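Local coordinates for hypothetical protein (Parabacteroides merdae, PDB 4OO3), which is a putative oxidoreductase that probably binds a nicotinamide adenine dinucleotide cofactor through its Rossmann fold, its substrate and reaction being unknown, at residues F22-Y32 and H395-E404; N90-K101 and I113-I123. All coordinates share one frame; numbering follows the deposited sequence. Where two conformers were deposited one is given.

Interaction 1: residues F22-Y32 and H395-E404; sequences FHAALVQKVSY and HEAHFGQVTE
Lys29 and Glu396 form a salt bridge, the two side chains meeting at about a right angle: NZ of Lys29 lies 3.1 Å from OE1 of Glu396, on the syn side and 23° out of the carboxylate plane, while its bond to OE2 is weak. In one of the two modelled conformers of Phe22, that second oxygen lies at the ring edge, near its plane, 3.3 Å from CZ of Phe22. On the far side of Leu26, His23 and His395 share a hydrogen bond between their NE2 atoms (3.2 Å), either of which could be the donor. The rings meet rim to rim with planes 32° apart, and ND1 of His23 is taken by Asp118, so both nitrogens of that imidazole are engaged.

Phe399 fills the middle. Its CG is anti to the backbone N (chi1 -168°), which carries the ring from helix 395-412 toward helix 22-26 and the residue after it. CD2 of Leu26 lies over one face, 3.8 Å from the centroid of the Phe399 ring, a CH-pi contact, while CG2 of Val27 comes in at the edge, 3.7 Å from CE1 of Phe399. CE2 of Phe399 in turn stands over a face of the His23 imidazole. An alanine in place of Phe399 would take away this ring, and Leu26 and Val27 would probably lose their common apolar partner, with a gap opening beside the face of the His23 imidazole. Farther along, Tyr32 reaches the helix with its OH 3.6 Å from CA of Gly400, and its CE1 lies 3.5 Å from CG of Glu404.

The contact thus holds a helix of the C-terminal family region against the N-terminal part of the chain by an apolar centre with a charge pair and a histidine pair flanking it, and the bond to Asp118 probably favours one orientation of His23.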
# COMPACT_ATOMS: atom_id res chain seq x y z
N PHE A 22 -4.03 -11.98 3.91
CA PHE A 22 -5.29 -12.05 3.15
C PHE A 22 -5.12 -11.67 1.67
O PHE A 22 -5.81 -12.20 0.80
CB PHE A 22 -6.33 -11.11 3.82
CG PHE A 22 -7.62 -10.92 3.04
CD1 PHE A 22 -8.30 -12.00 2.50
CD2 PHE A 22 -8.17 -9.65 2.90
CE1 PHE A 22 -9.49 -11.82 1.81
CE2 PHE A 22 -9.36 -9.46 2.22
CZ PHE A 22 -10.02 -10.55 1.67
N HIS A 23 -4.21 -10.74 1.40
CA HIS A 23 -3.99 -10.26 0.03
C HIS A 23 -3.52 -11.33 -0.95
O HIS A 23 -3.82 -11.26 -2.14
CB HIS A 23 -3.03 -9.07 -0.00
CG HIS A 23 -3.58 -7.83 0.63
ND1 HIS A 23 -2.80 -6.73 0.90
CD2 HIS A 23 -4.83 -7.54 1.06
CE1 HIS A 23 -3.55 -5.80 1.47
NE2 HIS A 23 -4.78 -6.26 1.57
N ALA A 24 -2.80 -12.34 -0.45
CA ALA A 24 -2.47 -13.50 -1.27
C ALA A 24 -3.74 -14.13 -1.85
O ALA A 24 -3.76 -14.53 -3.01
CB ALA A 24 -1.70 -14.53 -0.45
N ALA A 25 -4.80 -14.20 -1.05
CA ALA A 25 -6.08 -14.74 -1.51
C ALA A 25 -6.89 -13.72 -2.29
O ALA A 25 -7.57 -14.06 -3.24
CB ALA A 25 -6.88 -15.28 -0.34
N LEU A 26 -6.82 -12.45 -1.88
CA LEU A 26 -7.65 -11.41 -2.49
C LEU A 26 -7.44 -11.32 -4.00
O LEU A 26 -8.35 -10.94 -4.73
CB LEU A 26 -7.37 -10.05 -1.84
CG LEU A 26 -8.34 -8.90 -2.09
CD1 LEU A 26 -9.78 -9.35 -1.91
CD2 LEU A 26 -8.02 -7.74 -1.16
N VAL A 27 -6.24 -11.67 -4.46
CA VAL A 27 -5.96 -11.74 -5.89
C VAL A 27 -6.95 -12.65 -6.61
O VAL A 27 -7.31 -12.40 -7.76
CB VAL A 27 -4.52 -12.25 -6.15
CG1 VAL A 27 -4.30 -12.58 -7.63
CG2 VAL A 27 -3.50 -11.22 -5.69
N GLN A 28 -7.38 -13.71 -5.92
CA GLN A 28 -8.27 -14.72 -6.48
C GLN A 28 -9.74 -14.53 -6.08
O GLN A 28 -10.57 -15.41 -6.31
CB GLN A 28 -7.80 -16.10 -6.04
CG GLN A 28 -6.43 -16.48 -6.57
CD GLN A 28 -6.02 -17.86 -6.12
OE1 GLN A 28 -6.76 -18.84 -6.31
NE2 GLN A 28 -4.85 -17.95 -5.50
N LYS A 29 -10.05 -13.38 -5.48
CA LYS A 29 -11.43 -13.04 -5.09
C LYS A 29 -12.40 -13.10 -6.27
O LYS A 29 -13.58 -13.42 -6.09
CB LYS A 29 -11.45 -11.64 -4.46
CG LYS A 29 -12.81 -11.13 -3.98
CD LYS A 29 -13.16 -11.66 -2.59
CE LYS A 29 -14.35 -10.93 -2.00
NZ LYS A 29 -14.37 -11.02 -0.52
N VAL A 30 -11.92 -12.78 -7.47
CA VAL A 30 -12.76 -12.85 -8.66
C VAL A 30 -12.08 -13.63 -9.78
O VAL A 30 -10.86 -13.74 -9.82
CB VAL A 30 -13.18 -11.45 -9.18
CG1 VAL A 30 -13.65 -10.56 -8.02
CG2 VAL A 30 -12.05 -10.77 -9.91
N SER A 31 -12.90 -14.14 -10.69
CA SER A 31 -12.45 -15.05 -11.73
C SER A 31 -12.11 -14.32 -13.03
O SER A 31 -12.91 -14.27 -13.96
CB SER A 31 -13.53 -16.10 -12.00
OG SER A 31 -14.00 -16.66 -10.79
N TYR A 32 -10.90 -13.78 -13.11
CA TYR A 32 -10.44 -13.13 -14.35
C TYR A 32 -10.24 -14.20 -15.43
O TYR A 32 -9.58 -15.21 -15.19
CB TYR A 32 -9.13 -12.36 -14.10
CG TYR A 32 -9.19 -11.43 -12.90
CD1 TYR A 32 -9.77 -10.17 -13.00
CD2 TYR A 32 -8.67 -11.82 -11.67
CE1 TYR A 32 -9.84 -9.32 -11.91
CE2 TYR A 32 -8.73 -10.98 -10.57
CZ TYR A 32 -9.31 -9.72 -10.69
OH TYR A 32 -9.39 -8.88 -9.60
N HIS A 395 -11.94 -1.12 -0.15
CA HIS A 395 -10.58 -1.64 -0.32
C HIS A 395 -10.43 -2.79 -1.33
O HIS A 395 -9.50 -2.79 -2.14
CB HIS A 395 -10.03 -2.12 1.03
CG HIS A 395 -8.67 -2.72 0.92
ND1 HIS A 395 -7.56 -1.98 0.58
CD2 HIS A 395 -8.25 -3.99 1.07
CE1 HIS A 395 -6.51 -2.77 0.54
NE2 HIS A 395 -6.89 -4.00 0.84
N GLU A 396 -11.31 -3.78 -1.25
CA GLU A 396 -11.21 -4.94 -2.12
C GLU A 396 -11.34 -4.56 -3.59
O GLU A 396 -10.60 -5.07 -4.43
CB GLU A 396 -12.25 -5.99 -1.74
CG GLU A 396 -11.99 -6.57 -0.36
CD GLU A 396 -12.85 -7.77 -0.06
OE1 GLU A 396 -13.85 -7.98 -0.76
OE2 GLU A 396 -12.50 -8.50 0.89
N ALA A 397 -12.27 -3.66 -3.90
CA ALA A 397 -12.41 -3.11 -5.24
C ALA A 397 -11.14 -2.37 -5.67
O ALA A 397 -10.72 -2.47 -6.82
CB ALA A 397 -13.61 -2.18 -5.32
N HIS A 398 -10.51 -1.65 -4.74
CA HIS A 398 -9.25 -0.97 -5.04
C HIS A 398 -8.16 -1.98 -5.38
O HIS A 398 -7.33 -1.74 -6.26
CB HIS A 398 -8.76 -0.09 -3.89
CG HIS A 398 -9.70 1.02 -3.53
ND1 HIS A 398 -9.89 1.45 -2.24
CD2 HIS A 398 -10.52 1.77 -4.30
CE1 HIS A 398 -10.79 2.42 -2.22
NE2 HIS A 398 -11.19 2.64 -3.47
N PHE A 399 -8.15 -3.10 -4.66
CA PHE A 399 -7.17 -4.17 -4.86
C PHE A 399 -7.39 -4.86 -6.20
O PHE A 399 -6.43 -5.16 -6.92
CB PHE A 399 -7.28 -5.17 -3.71
CG PHE A 399 -6.15 -6.15 -3.63
CD1 PHE A 399 -6.16 -7.30 -4.41
CD2 PHE A 399 -5.10 -5.96 -2.74
CE1 PHE A 399 -5.13 -8.22 -4.33
CE2 PHE A 399 -4.07 -6.87 -2.66
CZ PHE A 399 -4.08 -8.00 -3.45
N GLY A 400 -8.65 -5.13 -6.53
CA GLY A 400 -9.02 -5.73 -7.81
C GLY A 400 -8.61 -4.89 -9.01
O GLY A 400 -8.20 -5.44 -10.03
N GLN A 401 -8.70 -3.57 -8.88
CA GLN A 401 -8.30 -2.67 -9.95
C GLN A 401 -6.80 -2.80 -10.24
O GLN A 401 -6.39 -2.80 -11.40
CB GLN A 401 -8.63 -1.22 -9.62
CG GLN A 401 -10.10 -0.87 -9.69
CD GLN A 401 -10.38 0.54 -9.20
OE1 GLN A 401 -9.81 1.51 -9.71
NE2 GLN A 401 -11.26 0.67 -8.20
N VAL A 402 -6.00 -2.93 -9.18
CA VAL A 402 -4.56 -3.11 -9.32
C VAL A 402 -4.26 -4.43 -10.03
O VAL A 402 -3.44 -4.47 -10.95
CB VAL A 402 -3.82 -3.08 -7.96
CG1 VAL A 402 -2.31 -3.26 -8.17
CG2 VAL A 402 -4.08 -1.76 -7.24
N THR A 403 -4.93 -5.50 -9.60
CA THR A 403 -4.72 -6.82 -10.19
C THR A 403 -5.05 -6.80 -11.69
O THR A 403 -4.28 -7.32 -12.50
CB THR A 403 -5.56 -7.90 -9.47
OG1 THR A 403 -5.30 -7.84 -8.06
CG2 THR A 403 -5.20 -9.28 -9.96
N GLU A 404 -6.18 -6.19 -12.04
CA GLU A 404 -6.59 -6.00 -13.44
C GLU A 404 -5.58 -5.19 -14.23
O GLU A 404 -5.27 -5.54 -15.37
CB GLU A 404 -7.93 -5.26 -13.51
CG GLU A 404 -9.12 -6.08 -13.07
CD GLU A 404 -10.37 -5.23 -12.91
OE1 GLU A 404 -10.59 -4.33 -13.75
OE2 GLU A 404 -11.12 -5.46 -11.93

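Interaction 2: residues N90-K101 and I113-I123; sequences NVMIQAGNNGKK and INVLSDKPMAI
Asn90 to Gln94 and Asn114 to Asp118 run parallel, the strand axes 4.5 Å apart at 22°, with backbone bonds passing from Asn114 N to Asn90 O, Met92 N to Asn114 O, Leu116 N to Met92 O, Gln94 N to Leu116 O and Asp118 N to Gln94 O. Asn90 O is gripped twice, for ND2 of Asn114 also reaches it at 3.0 Å, nearly in line with its C=O, while OD1 of Asn114 accepts from Met144 N. On one face Met92 lies beside Val115, its CE 4.0 Å from CG1 of Val115; on the other, CD1 of Ile93 packs 3.9 Å from CB of Leu116.

Beyond the strands, Lys101 folds back through bends at chi3 and chi4 (-72° and -73°), bringing NZ 2.7 Å from OE1 of Gln94 and 3.0 Å from OG of Ser117. The amide of Asn98 crosses cis-Pro120 at about a right angle, with ND2 3.4 Å from CD, a packing contact; the hydrogen bonds of that ND2 go to Gln212 O and to a water shared with Lys119 O.

This is a beta-alpha-beta unit of the Rossmann fold, in which the buried ammonium of Lys101 meets neutral oxygens and probably ties the helix start to the strand ends.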
# COMPACT_ATOMS: atom_id res chain seq x y z
N ASN A 90 3.48 -19.10 -14.36
CA ASN A 90 4.18 -17.97 -14.99
C ASN A 90 3.94 -16.62 -14.30
O ASN A 90 4.48 -15.61 -14.74
CB ASN A 90 3.83 -17.89 -16.47
CG ASN A 90 2.34 -17.75 -16.71
OD1 ASN A 90 1.60 -17.26 -15.86
ND2 ASN A 90 1.90 -18.18 -17.88
N VAL A 91 3.14 -16.60 -13.24
CA VAL A 91 3.01 -15.42 -12.38
C VAL A 91 2.96 -15.86 -10.92
O VAL A 91 2.11 -16.67 -10.54
CB VAL A 91 1.72 -14.62 -12.67
CG1 VAL A 91 1.59 -13.44 -11.71
CG2 VAL A 91 1.68 -14.15 -14.11
N MSE A 92 3.86 -15.31 -10.10
CA MSE A 92 3.95 -15.65 -8.69
C MSE A 92 3.34 -14.55 -7.87
O MSE A 92 3.63 -13.37 -8.08
CB MSE A 92 5.42 -15.83 -8.32
CG MSE A 92 5.61 -16.46 -6.94
SE MSE A 92 5.71 -15.05 -5.55
CE MSE A 92 7.59 -14.59 -5.83
N ILE A 93 2.50 -14.94 -6.91
CA ILE A 93 1.86 -14.00 -6.00
C ILE A 93 2.51 -14.08 -4.62
O ILE A 93 2.45 -15.12 -3.96
CB ILE A 93 0.36 -14.33 -5.85
CG1 ILE A 93 -0.33 -14.36 -7.22
CG2 ILE A 93 -0.31 -13.33 -4.91
CD1 ILE A 93 -0.25 -13.07 -8.00
N GLN A 94 3.12 -12.98 -4.17
CA GLN A 94 3.79 -12.95 -2.86
C GLN A 94 3.11 -11.98 -1.89
O GLN A 94 3.15 -10.77 -2.09
CB GLN A 94 5.28 -12.61 -3.02
CG GLN A 94 6.20 -13.47 -2.15
CD GLN A 94 5.91 -13.33 -0.66
OE1 GLN A 94 5.77 -12.22 -0.14
NE2 GLN A 94 5.80 -14.46 0.04
N ALA A 95 2.49 -12.52 -0.85
CA ALA A 95 1.93 -11.72 0.23
C ALA A 95 2.02 -12.49 1.54
O ALA A 95 1.35 -13.51 1.72
CB ALA A 95 0.49 -11.33 -0.05
N GLY A 96 2.86 -12.00 2.45
CA GLY A 96 3.01 -12.60 3.76
C GLY A 96 4.27 -12.14 4.45
O GLY A 96 4.43 -10.95 4.73
N ASN A 97 5.15 -13.08 4.72
CA ASN A 97 6.37 -12.79 5.46
C ASN A 97 7.32 -11.89 4.67
O ASN A 97 7.93 -12.32 3.69
CB ASN A 97 7.06 -14.09 5.86
CG ASN A 97 8.10 -13.87 6.93
OD1 ASN A 97 9.07 -13.14 6.72
ND2 ASN A 97 7.89 -14.46 8.09
N ASN A 98 7.46 -10.65 5.12
CA ASN A 98 8.22 -9.63 4.40
C ASN A 98 9.73 -9.75 4.57
O ASN A 98 10.48 -9.19 3.78
CB ASN A 98 7.75 -8.23 4.82
CG ASN A 98 6.30 -7.98 4.46
OD1 ASN A 98 5.83 -8.39 3.41
ND2 ASN A 98 5.58 -7.28 5.33
N GLY A 99 10.17 -10.46 5.59
CA GLY A 99 11.60 -10.71 5.80
C GLY A 99 12.15 -11.64 4.74
O GLY A 99 13.24 -11.42 4.21
N LYS A 100 11.38 -12.68 4.42
CA LYS A 100 11.69 -13.64 3.37
C LYS A 100 11.41 -13.14 1.93
O LYS A 100 11.92 -13.71 0.97
CB LYS A 100 10.87 -14.91 3.60
CG LYS A 100 11.20 -15.68 4.87
CD LYS A 100 10.07 -16.64 5.21
CE LYS A 100 10.56 -18.04 5.55
NZ LYS A 100 11.07 -18.12 6.94
N LYS A 101 10.59 -12.10 1.79
CA LYS A 101 9.98 -11.76 0.51
C LYS A 101 10.97 -11.46 -0.61
O LYS A 101 10.82 -11.96 -1.72
CB LYS A 101 9.06 -10.56 0.67
CG LYS A 101 8.36 -10.12 -0.60
CD LYS A 101 7.66 -8.78 -0.41
CE LYS A 101 6.42 -8.88 0.45
NZ LYS A 101 5.30 -9.55 -0.26
N ILE A 113 9.78 -16.13 -14.13
CA ILE A 113 8.40 -16.04 -13.64
C ILE A 113 8.07 -14.62 -13.20
O ILE A 113 8.78 -14.04 -12.37
CB ILE A 113 8.19 -17.03 -12.47
CG1 ILE A 113 8.43 -18.47 -12.95
CG2 ILE A 113 6.79 -16.89 -11.88
CD1 ILE A 113 8.49 -19.50 -11.85
N ASN A 114 6.99 -14.05 -13.75
CA ASN A 114 6.55 -12.69 -13.41
C ASN A 114 6.10 -12.65 -11.96
O ASN A 114 5.74 -13.68 -11.40
CB ASN A 114 5.37 -12.25 -14.28
CG ASN A 114 5.72 -12.22 -15.76
OD1 ASN A 114 6.29 -11.26 -16.27
ND2 ASN A 114 5.33 -13.27 -16.47
N VAL A 115 6.12 -11.47 -11.34
CA VAL A 115 5.80 -11.36 -9.91
C VAL A 115 4.88 -10.18 -9.58
O VAL A 115 5.19 -9.03 -9.90
CB VAL A 115 7.08 -11.23 -9.07
CG1 VAL A 115 6.76 -11.07 -7.58
CG2 VAL A 115 7.99 -12.43 -9.29
N LEU A 116 3.77 -10.49 -8.93
CA LEU A 116 2.94 -9.47 -8.27
C LEU A 116 3.12 -9.66 -6.77
O LEU A 116 2.74 -10.69 -6.20
CB LEU A 116 1.46 -9.62 -8.66
CG LEU A 116 0.47 -8.62 -8.07
CD1 LEU A 116 0.76 -7.21 -8.57
CD2 LEU A 116 -0.96 -9.01 -8.41
N SER A 117 3.70 -8.67 -6.11
CA SER A 117 3.93 -8.74 -4.68
C SER A 117 3.18 -7.64 -3.98
O SER A 117 3.13 -6.51 -4.45
CB SER A 117 5.42 -8.60 -4.37
OG SER A 117 5.64 -8.45 -2.98
N ASP A 118 2.60 -7.96 -2.84
CA ASP A 118 2.13 -6.94 -1.93
C ASP A 118 3.33 -6.11 -1.44
O ASP A 118 4.49 -6.55 -1.51
CB ASP A 118 1.44 -7.57 -0.72
CG ASP A 118 0.50 -6.61 -0.01
OD1 ASP A 118 0.34 -5.46 -0.48
OD2 ASP A 118 -0.09 -7.02 1.01
N LYS A 119 3.06 -4.91 -0.98
CA LYS A 119 4.06 -4.12 -0.27
C LYS A 119 4.36 -4.73 1.11
O LYS A 119 3.55 -5.49 1.64
CB LYS A 119 3.61 -2.67 -0.13
CG LYS A 119 2.15 -2.47 0.30
CD LYS A 119 1.99 -1.92 1.70
CE LYS A 119 2.26 -2.95 2.78
NZ LYS A 119 1.54 -2.58 4.01
N PRO A 120 5.53 -4.41 1.69
CA PRO A 120 6.70 -3.76 1.10
C PRO A 120 7.64 -4.80 0.51
O PRO A 120 7.92 -5.82 1.15
CB PRO A 120 7.36 -3.09 2.31
CG PRO A 120 7.01 -3.97 3.46
CD PRO A 120 5.71 -4.65 3.14
N MSE A 121 8.13 -4.53 -0.70
CA MSE A 121 9.08 -5.43 -1.40
C MSE A 121 10.47 -5.34 -0.85
O MSE A 121 11.32 -6.16 -1.21
CB MSE A 121 9.07 -5.13 -2.90
CG MSE A 121 7.70 -5.45 -3.48
SE MSE A 121 7.81 -5.70 -5.43
CE MSE A 121 8.21 -3.84 -5.87
N ALA A 122 10.74 -4.36 -0.01
CA ALA A 122 11.99 -4.30 0.76
C ALA A 122 11.74 -3.63 2.10
O ALA A 122 10.97 -2.66 2.16
CB ALA A 122 13.07 -3.54 -0.02
N ILE A 123 12.38 -4.14 3.16
CA ILE A 123 12.20 -3.66 4.54
C ILE A 123 13.46 -3.07 5.19
O ILE A 123 13.45 -2.73 6.37
CB ILE A 123 11.64 -4.77 5.46
CG1 ILE A 123 12.65 -5.91 5.62
CG2 ILE A 123 10.32 -5.29 4.94
CD1 ILE A 123 12.21 -6.97 6.61
O HOH W 1 2.94 -6.43 4.20
O HOH W 2 10.54 -7.04 1.65

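In the fold
Interaction 2 is nested within the long loop that interaction 1 closes, and their centres lie about 15 Å apart. They touch directly: ND1 of His23 is 2.7 Å from OD2 of Asp118, a probable hydrogen bond that extends the histidine pair of interaction 1 to the end of strand 114-117. Packing backs this up, with CG2 of Val27 3.9 Å from CG2 of Ile93 and the backbone N of Ala24 3.5 Å from CB of Ala95. Helix 395-412 serves both, since beyond interaction 1 its Phe406 and Leu410 cover Val91, Leu116 and Asn114. The His23–Asp118 bond lies at the C-terminal ends of parallel strands, where Rossmann folds commonly bind their dinucleotide.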